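Side-chain contacts in ganglioside-induced differentiation-associated protein 2 (Homo sapiens, PDB 4UML), which is of uncertain function but carries, in the part described here, a macro domain, a fold that in many relatives binds ADP-ribose: residues A[57-62]-A[218-223]; A[73-78]-A[84-89]; A[113-118]-A[158-163]. One frame throughout, in Å; residues are numbered along the deposited sequence.

Contact 1: A[57-62]-A[218-223]; sequences VVLWKG and KLLPLY
L220 of helix 210-223 packs against both V57 and L59 of strand 57-61, a worked example of one side chain carrying the contact between a helix and an edge strand. Upstream of it in 218-223, K218 turns to a salt bridge with E180 and L219 lies against T183 and L187 of helix 179-197, which leaves the strand side of this helix end to L220. Its two methyls divide the work. CD1 reaches L59, lying 3.7 Å from CD2 of that leucine and 3.9 Å from its CB, while L220 CD2 lies alongside CG1 of V57, at 4.1 Å. The V57 and L220 side chains run past each other in opposite directions. L59 instead crosses L220 at a slant; with CG anti to the backbone N (chi1 178°), its branch is held out toward the helix, where CD2 can meet the L220 methyl. The fold is the three-layer alpha/beta/alpha sandwich of macro domains: strand 57-61 is an outermost strand of the mixed sheet, hydrogen-bonded to parallel strand 203-208, and helix 210-223 follows that neighbour in the chain. W20 also touches L220, and L59 continues onto Y216 and Q217 one turn earlier in the same helix. At P221, which has no amide hydrogen, the helix kinks. L222 N makes no bond four residues back and bonds instead to L219 O, three back, at 3.0 Å; the bond from Y223 N to L220 O is weak at 3.2 Å.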
loop_
_atom_site.group_PDB
_atom_site.type_symbol
_atom_site.label_atom_id
_atom_site.label_comp_id
_atom_site.label_asym_id
_atom_site.label_seq_id
_atom_site.Cartn_x
_atom_site.Cartn_y
_atom_site.Cartn_z
ATOM N N VAL A 57 11.705 4.044 -2.168
ATOM C CA VAL A 57 10.492 3.881 -2.933
ATOM C C VAL A 57 10.735 2.959 -4.108
ATOM O O VAL A 57 11.746 3.094 -4.815
ATOM C CB VAL A 57 10.016 5.236 -3.479
ATOM C CG1 VAL A 57 8.881 5.043 -4.475
ATOM C CG2 VAL A 57 9.579 6.103 -2.332
ATOM N N VAL A 58 9.804 2.032 -4.314
ATOM C CA VAL A 58 9.831 1.107 -5.407
ATOM C C VAL A 58 8.460 1.074 -6.109
ATOM O O VAL A 58 7.410 0.915 -5.464
ATOM C CB VAL A 58 10.158 -0.319 -4.901
ATOM C CG1 VAL A 58 10.175 -1.296 -6.047
ATOM C CG2 VAL A 58 11.456 -0.352 -4.093
ATOM N N LEU A 59 8.464 1.212 -7.434
ATOM C CA LEU A 59 7.277 0.960 -8.234
ATOM C C LEU A 59 7.408 -0.378 -8.942
ATOM O O LEU A 59 8.371 -0.606 -9.674
ATOM C CB LEU A 59 7.084 2.057 -9.269
ATOM C CG LEU A 59 5.888 1.892 -10.221
ATOM C CD1 LEU A 59 4.575 1.925 -9.482
ATOM C CD2 LEU A 59 5.876 2.994 -11.275
ATOM N N TRP A 60 6.435 -1.262 -8.751
ATOM C CA TRP A 60 6.554 -2.610 -9.269
ATOM C C TRP A 60 5.248 -3.042 -9.827
ATOM O O TRP A 60 4.236 -3.054 -9.104
ATOM C CB TRP A 60 6.950 -3.569 -8.159
ATOM C CG TRP A 60 6.997 -4.976 -8.571
ATOM C CD1 TRP A 60 7.879 -5.532 -9.482
ATOM C CD2 TRP A 60 6.179 -6.048 -8.094
ATOM N NE1 TRP A 60 7.631 -6.882 -9.602
ATOM C CE2 TRP A 60 6.611 -7.225 -8.746
ATOM C CE3 TRP A 60 5.127 -6.134 -7.171
ATOM C CZ2 TRP A 60 6.010 -8.461 -8.524
ATOM C CZ3 TRP A 60 4.543 -7.351 -6.934
ATOM C CH2 TRP A 60 4.991 -8.512 -7.597
ATOM N N LYS A 61 5.239 -3.412 -11.106
ATOM C CA LYS A 61 4.032 -3.978 -11.682
ATOM C C LYS A 61 3.955 -5.464 -11.371
ATOM O O LYS A 61 4.739 -6.245 -11.887
ATOM C CB LYS A 61 3.958 -3.745 -13.201
ATOM C CG LYS A 61 2.658 -4.286 -13.792
ATOM C CD LYS A 61 2.281 -3.569 -15.076
ATOM C CE LYS A 61 3.186 -3.975 -16.229
ATOM N NZ LYS A 61 2.993 -5.417 -16.551
ATOM N N GLY A 62 3.029 -5.860 -10.506
ATOM C CA GLY A 62 2.906 -7.268 -10.108
ATOM C C GLY A 62 1.891 -7.454 -9.005
ATOM O O GLY A 62 1.313 -6.474 -8.521
ATOM N N LYS A 218 3.512 8.745 -14.072
ATOM C CA LYS A 218 3.209 10.162 -14.217
ATOM C C LYS A 218 3.448 10.989 -12.949
ATOM O O LYS A 218 4.039 12.055 -13.000
ATOM C CB LYS A 218 1.752 10.328 -14.649
ATOM C CG LYS A 218 1.448 11.739 -15.107
ATOM C CD LYS A 218 -0.031 11.952 -15.332
ATOM C CE LYS A 218 -0.349 13.430 -15.194
ATOM N NZ LYS A 218 -1.696 13.720 -15.744
ATOM N N LEU A 219 2.982 10.503 -11.801
ATOM C CA LEU A 219 3.013 11.301 -10.571
ATOM C C LEU A 219 4.229 11.141 -9.663
ATOM O O LEU A 219 4.508 12.015 -8.842
ATOM C CB LEU A 219 1.726 11.024 -9.765
ATOM C CG LEU A 219 0.373 11.274 -10.456
ATOM C CD1 LEU A 219 -0.791 11.252 -9.462
ATOM C CD2 LEU A 219 0.345 12.577 -11.239
ATOM N N LEU A 220 4.944 10.025 -9.755
ATOM C CA LEU A 220 6.123 9.812 -8.918
ATOM C C LEU A 220 7.138 10.963 -8.921
ATOM O O LEU A 220 7.598 11.413 -7.855
ATOM C CB LEU A 220 6.808 8.482 -9.302
ATOM C CG LEU A 220 6.247 7.263 -8.558
ATOM C CD1 LEU A 220 6.736 5.972 -9.199
ATOM C CD2 LEU A 220 6.606 7.310 -7.073
ATOM N N PRO A 221 7.464 11.482 -10.111
ATOM C CA PRO A 221 8.373 12.632 -10.182
ATOM C C PRO A 221 7.940 13.872 -9.392
ATOM O O PRO A 221 8.795 14.617 -8.949
ATOM C CB PRO A 221 8.414 12.955 -11.687
ATOM C CG PRO A 221 8.007 11.708 -12.375
ATOM C CD PRO A 221 7.010 11.057 -11.449
ATOM N N LEU A 222 6.636 14.083 -9.202
ATOM C CA LEU A 222 6.126 15.246 -8.468
ATOM C C LEU A 222 6.344 15.135 -6.954
ATOM O O LEU A 222 6.651 16.134 -6.273
ATOM C CB LEU A 222 4.650 15.429 -8.837
ATOM C CG LEU A 222 3.650 16.333 -8.111
ATOM C CD1 LEU A 222 4.048 17.807 -8.110
ATOM C CD2 LEU A 222 2.284 16.164 -8.789
ATOM N N TYR A 223 6.196 13.922 -6.413
ATOM C CA TYR A 223 6.395 13.687 -4.987
ATOM C C TYR A 223 7.799 13.224 -4.653
ATOM O O TYR A 223 8.248 13.412 -3.535
ATOM C CB TYR A 223 5.337 12.695 -4.465
ATOM C CG TYR A 223 3.991 13.306 -4.661
ATOM C CD1 TYR A 223 3.564 14.309 -3.826
ATOM C CD2 TYR A 223 3.197 12.970 -5.747
ATOM C CE1 TYR A 223 2.360 14.924 -4.022
ATOM C CE2 TYR A 223 1.982 13.582 -5.944
ATOM C CZ TYR A 223 1.579 14.560 -5.077
ATOM O OH TYR A 223 0.383 15.197 -5.264
#

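Contact 2: A[73-78]-A[84-89]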
loop_
_atom_site.group_PDB
_atom_site.type_symbol
_atom_site.label_atom_id
_atom_site.label_comp_id
_atom_site.label_asym_id
_atom_site.label_seq_id
_atom_site.Cartn_x
_atom_site.Cartn_y
_atom_site.Cartn_z
ATOM N N VAL A 73 -0.348 -5.174 2.062
ATOM C CA VAL A 73 -1.597 -4.516 2.346
ATOM C C VAL A 73 -2.756 -5.104 1.515
ATOM O O VAL A 73 -2.663 -5.249 0.313
ATOM C CB VAL A 73 -1.484 -3.022 2.059
ATOM C CG1 VAL A 73 -2.819 -2.328 2.321
ATOM C CG2 VAL A 73 -0.370 -2.373 2.876
ATOM N N ASN A 74 -3.813 -5.473 2.216
ATOM C CA ASN A 74 -5.046 -5.954 1.657
ATOM C C ASN A 74 -6.045 -4.812 1.765
ATOM O O ASN A 74 -6.018 -4.030 2.722
ATOM C CB ASN A 74 -5.545 -7.174 2.421
ATOM C CG ASN A 74 -6.873 -7.712 1.852
ATOM O OD1 ASN A 74 -7.069 -7.709 0.662
ATOM N ND2 ASN A 74 -7.785 -8.100 2.720
ATOM N N THR A 75 -6.829 -4.638 0.715
ATOM C CA THR A 75 -7.884 -3.637 0.685
ATOM C C THR A 75 -9.225 -4.355 0.622
ATOM O O THR A 75 -9.376 -5.325 -0.148
ATOM C CB THR A 75 -7.676 -2.601 -0.426
ATOM O OG1 THR A 75 -8.547 -1.494 -0.203
ATOM C CG2 THR A 75 -7.889 -3.167 -1.841
ATOM N N SER A 76 -10.184 -3.902 1.438
ATOM C CA SER A 76 -11.388 -4.709 1.684
ATOM C C SER A 76 -12.637 -3.872 1.966
ATOM O O SER A 76 -12.674 -2.678 1.659
ATOM C CB SER A 76 -11.091 -5.676 2.816
ATOM O OG SER A 76 -11.970 -6.778 2.835
ATOM N N ASN A 77 -13.662 -4.510 2.529
ATOM C CA ASN A 77 -14.848 -3.796 2.986
ATOM C C ASN A 77 -14.898 -3.873 4.483
ATOM O O ASN A 77 -14.025 -4.499 5.117
ATOM C CB ASN A 77 -16.133 -4.343 2.331
ATOM C CG ASN A 77 -16.388 -5.811 2.628
ATOM O OD1 ASN A 77 -15.720 -6.462 3.446
ATOM N ND2 ASN A 77 -17.353 -6.349 1.930
ATOM N N GLU A 78 -15.942 -3.292 5.070
ATOM C CA GLU A 78 -15.967 -3.111 6.512
ATOM C C GLU A 78 -16.093 -4.457 7.224
ATOM O O GLU A 78 -15.676 -4.603 8.365
ATOM C CB GLU A 78 -17.089 -2.143 6.923
ATOM C CG GLU A 78 -16.969 -0.736 6.321
ATOM C CD GLU A 78 -17.292 -0.630 4.804
ATOM O OE1 GLU A 78 -17.598 -1.662 4.133
ATOM O OE2 GLU A 78 -17.213 0.509 4.263
ATOM N N ASN A 84 -12.280 -8.774 -4.368
ATOM C CA ASN A 84 -11.638 -7.921 -5.374
ATOM C C ASN A 84 -10.315 -8.571 -5.756
ATOM O O ASN A 84 -9.846 -9.460 -5.069
ATOM C CB ASN A 84 -11.478 -6.464 -4.848
ATOM C CG ASN A 84 -10.418 -6.335 -3.758
ATOM O OD1 ASN A 84 -9.237 -6.525 -4.025
ATOM N ND2 ASN A 84 -10.835 -6.052 -2.534
ATOM N N PRO A 85 -9.726 -8.169 -6.866
ATOM C CA PRO A 85 -8.532 -8.843 -7.353
ATOM C C PRO A 85 -7.376 -8.929 -6.322
ATOM O O PRO A 85 -6.635 -9.918 -6.277
ATOM C CB PRO A 85 -8.110 -7.967 -8.522
ATOM C CG PRO A 85 -9.345 -7.273 -8.958
ATOM C CD PRO A 85 -10.092 -7.014 -7.706
ATOM N N VAL A 86 -7.219 -7.891 -5.501
ATOM C CA VAL A 86 -6.155 -7.875 -4.511
ATOM C C VAL A 86 -6.421 -8.932 -3.460
ATOM O O VAL A 86 -5.591 -9.846 -3.258
ATOM C CB VAL A 86 -5.988 -6.459 -3.892
ATOM C CG1 VAL A 86 -5.130 -6.518 -2.637
ATOM C CG2 VAL A 86 -5.381 -5.533 -4.918
ATOM N N SER A 87 -7.604 -8.854 -2.834
ATOM C CA SER A 87 -8.012 -9.776 -1.796
ATOM C C SER A 87 -8.076 -11.219 -2.267
ATOM O O SER A 87 -7.833 -12.134 -1.482
ATOM C CB SER A 87 -9.391 -9.415 -1.251
ATOM O OG SER A 87 -9.345 -8.196 -0.532
ATOM N N GLU A 88 -8.466 -11.416 -3.514
ATOM C CA GLU A 88 -8.543 -12.773 -4.056
ATOM C C GLU A 88 -7.167 -13.458 -4.011
ATOM O O GLU A 88 -7.052 -14.591 -3.557
ATOM C CB GLU A 88 -9.074 -12.758 -5.487
ATOM C CG GLU A 88 -10.573 -12.529 -5.589
ATOM C CD GLU A 88 -11.055 -12.547 -7.034
ATOM O OE1 GLU A 88 -11.034 -13.649 -7.640
ATOM O OE2 GLU A 88 -11.450 -11.467 -7.562
ATOM N N SER A 89 -6.125 -12.774 -4.478
ATOM C CA SER A 89 -4.761 -13.360 -4.421
ATOM C C SER A 89 -4.284 -13.553 -3.017
ATOM O O SER A 89 -3.751 -14.607 -2.679
ATOM C CB SER A 89 -3.751 -12.470 -5.105
ATOM O OG SER A 89 -4.233 -12.169 -6.375
#
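Two asparagine amides, N74 on the strand and N84 before the helix, carry the polar part of this contact. At the oxygen edge of the N74 amide, S87 OG donates to OD1 at 2.6 Å, in the carbonyl plane and on a lone pair, while N74 ND2 is hydrogen-bonded to H128 ND1. The N84 amide gives its nitrogen edge to the strand: N84 ND2 lies 2.9 Å from T75 O, and that oxygen is almost in the N84 amide plane, whereas ND2 stands above the plane of the T75 carbonyl. From over the plane of the N84 carbonyl comes S87 N, which donates to OD1 at 3.1 Å in a nearly straight bond (166°); V86 N adds a weak, bent one. This is the N-cap of helix 85-94, tied to strand 71-75 of the macro-domain sheet by the bonds of N84 and S87. N84 CG sits between its own backbone N and carbonyl carbon (chi1 71°), which turns OD1 back under the first helical turn and leaves ND2 facing the strand. N84 ND2 is also hydrogen-bonded to D82 OD2. With an alanine in place of N84, T75 O would probably lose its amide donor, and the N-H groups of V86 and S87 their cap. Beside the polar links the methyl V86 CG1 packs against the strand, 4.0 Å from both V73 O and N74 OD1. T75 turns its hydroxyl to I170 O. Its backbone N is buried without a partner, and the nearest part of V86 to it is the methyl CG1, at 4.2 Å.

Contact 3: A[113-118]-A[158-163]; sequences AKLTKG and KEQSMS
A small, partly buried apolar contact joins L115, on an outermost strand of the sheet, to Q160 and M162 in the turn that follows helix 139-159. It illustrates how the way a helix ends can decide which side chains reach the sheet. In this macro domain, strand 113-117 pairs antiparallel with 125-129, and the long helix packs over the same part of the sheet, where A113 touches N152 and L156. The helix stops in a Schellman motif. S161 is its C-prime residue, with positive phi (45°), and the reversal is closed by bonds from M162 N to A157 O and from S161 N to K158 O, the latter 2.9 Å long. Q160, the first residue to leave the helix, and M162, just past the reversal, both point toward the strand, with S161 between them exposed.

L115 answers with one methyl for each. Its CG stands anti to the backbone N (chi1 -167°), which carries the isobutyl group outward from the strand to the turn. CD2 meets the aliphatic part of Q160 from the opposite direction, at 4.1 Å from CG. The glutamine chain bends at its second torsion (chi2 -64°), bringing its CD equally near to that methyl, so that the base of the amide rests on the leucine as well. M162 behaves differently: beyond CG its chain is extended, sliding past L115 in the opposite direction, and its terminal methyl comes against the other branch of the leucine. Both L115 and M162 also touch F125 on the neighbouring strand, which gives the pair a shared apolar floor. The closest approach between the two segments is L115 CD1 to M162 CE, at 3.7 Å.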
loop_
_atom_site.group_PDB
_atom_site.type_symbol
_atom_site.label_atom_id
_atom_site.label_comp_id
_atom_site.label_asym_id
_atom_site.label_seq_id
_atom_site.Cartn_x
_atom_site.Cartn_y
_atom_site.Cartn_z
ATOM N N ALA A 113 -6.733 0.571 9.843
ATOM C CA ALA A 113 -5.920 -0.572 9.423
ATOM C C ALA A 113 -5.748 -1.564 10.559
ATOM O O ALA A 113 -5.693 -1.182 11.724
ATOM C CB ALA A 113 -4.566 -0.112 8.916
ATOM N N LYS A 114 -5.647 -2.834 10.207
ATOM C CA LYS A 114 -5.548 -3.918 11.178
ATOM C C LYS A 114 -4.600 -5.034 10.709
ATOM O O LYS A 114 -4.651 -5.480 9.556
ATOM C CB LYS A 114 -6.941 -4.531 11.462
ATOM C CG LYS A 114 -7.900 -3.622 12.238
ATOM C CD LYS A 114 -9.147 -4.356 12.707
ATOM C CE LYS A 114 -9.924 -3.529 13.723
ATOM N NZ LYS A 114 -11.147 -4.270 14.172
ATOM N N LEU A 115 -3.795 -5.521 11.650
ATOM C CA LEU A 115 -2.738 -6.453 11.383
ATOM C C LEU A 115 -3.209 -7.890 11.567
ATOM O O LEU A 115 -3.923 -8.204 12.537
ATOM C CB LEU A 115 -1.615 -6.179 12.370
ATOM C CG LEU A 115 -0.289 -6.854 12.031
ATOM C CD1 LEU A 115 0.419 -6.096 10.915
ATOM C CD2 LEU A 115 0.579 -6.912 13.275
ATOM N N THR A 116 -2.825 -8.763 10.643
ATOM C CA THR A 116 -2.827 -10.227 10.900
ATOM C C THR A 116 -1.490 -10.815 10.508
ATOM O O THR A 116 -0.658 -10.149 9.871
ATOM C CB THR A 116 -3.937 -10.979 10.110
ATOM O OG1 THR A 116 -3.726 -10.884 8.690
ATOM C CG2 THR A 116 -5.279 -10.448 10.433
ATOM N N LYS A 117 -1.279 -12.074 10.867
ATOM C CA LYS A 117 -0.154 -12.820 10.341
ATOM C C LYS A 117 -0.394 -13.055 8.855
ATOM O O LYS A 117 -1.526 -12.907 8.363
ATOM C CB LYS A 117 0.022 -14.152 11.083
ATOM C CG LYS A 117 0.430 -14.016 12.550
ATOM C CD LYS A 117 0.137 -15.320 13.317
ATOM C CE LYS A 117 1.138 -15.575 14.443
ATOM N N GLY A 118 0.664 -13.415 8.131
ATOM C CA GLY A 118 0.565 -13.684 6.696
ATOM C C GLY A 118 0.296 -15.168 6.346
ATOM O O GLY A 118 -0.000 -15.509 5.208
ATOM N N LYS A 158 5.322 1.341 11.470
ATOM C CA LYS A 158 6.274 1.983 12.388
ATOM C C LYS A 158 6.175 1.309 13.762
ATOM O O LYS A 158 7.190 0.861 14.307
ATOM C CB LYS A 158 6.044 3.498 12.469
ATOM C CG LYS A 158 7.253 4.258 13.019
ATOM C CD LYS A 158 7.351 5.684 12.509
ATOM N N GLU A 159 4.956 1.156 14.272
ATOM C CA GLU A 159 4.727 0.481 15.549
ATOM C C GLU A 159 5.321 -0.929 15.621
ATOM O O GLU A 159 5.719 -1.380 16.685
ATOM C CB GLU A 159 3.234 0.350 15.835
ATOM C CG GLU A 159 2.549 1.588 16.375
ATOM C CD GLU A 159 1.026 1.442 16.463
ATOM O OE1 GLU A 159 0.485 0.318 16.310
ATOM O OE2 GLU A 159 0.358 2.468 16.686
ATOM N N GLN A 160 5.311 -1.653 14.514
ATOM C CA GLN A 160 5.828 -3.019 14.493
ATOM C C GLN A 160 7.281 -3.079 14.072
ATOM O O GLN A 160 7.762 -4.148 13.777
ATOM C CB GLN A 160 5.001 -3.894 13.538
ATOM C CG GLN A 160 3.630 -4.258 14.053
ATOM C CD GLN A 160 3.709 -5.103 15.297
ATOM O OE1 GLN A 160 4.524 -6.029 15.406
ATOM N NE2 GLN A 160 2.886 -4.773 16.252
ATOM N N SER A 161 7.966 -1.941 14.004
ATOM C CA SER A 161 9.323 -1.848 13.496
ATOM C C SER A 161 9.530 -2.617 12.206
ATOM O O SER A 161 10.481 -3.369 12.083
ATOM C CB SER A 161 10.335 -2.343 14.561
ATOM O OG SER A 161 10.011 -1.818 15.838
ATOM N N MET A 162 8.660 -2.420 11.217
ATOM C CA MET A 162 8.795 -3.166 9.960
ATOM C C MET A 162 9.829 -2.540 9.054
ATOM O O MET A 162 9.899 -1.334 8.947
ATOM C CB MET A 162 7.470 -3.229 9.239
ATOM C CG MET A 162 6.347 -3.779 10.091
ATOM S SD MET A 162 4.913 -4.023 9.016
ATOM C CE MET A 162 3.689 -4.516 10.185
ATOM N N SER A 163 10.613 -3.359 8.366
ATOM C CA SER A 163 11.585 -2.842 7.422
ATOM C C SER A 163 11.025 -2.557 6.007
ATOM O O SER A 163 11.590 -1.737 5.275
ATOM C CB SER A 163 12.781 -3.793 7.353
ATOM O OG SER A 163 12.410 -5.016 6.751
#

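All three contacts reach the same sheet, but at different places and by different means. Contacts 1 and 3 involve its two outermost strands and rest on leucine methyls meeting other aliphatic groups; contact 1 is buried, whereas contact 3 is partly open, which fits its use of a glutamine's aliphatic portion. Contact 2 belongs to an inner strand. It too is buried, yet it is largely polar: asparagine and serine side chains bind one another and the backbone groups of strand and helix start. Along the chain, contacts 2 and 3 follow one another inside the loop that contact 1 closes. Their centres lie about 17 Å apart, on the far side of the chain's centre from contact 1.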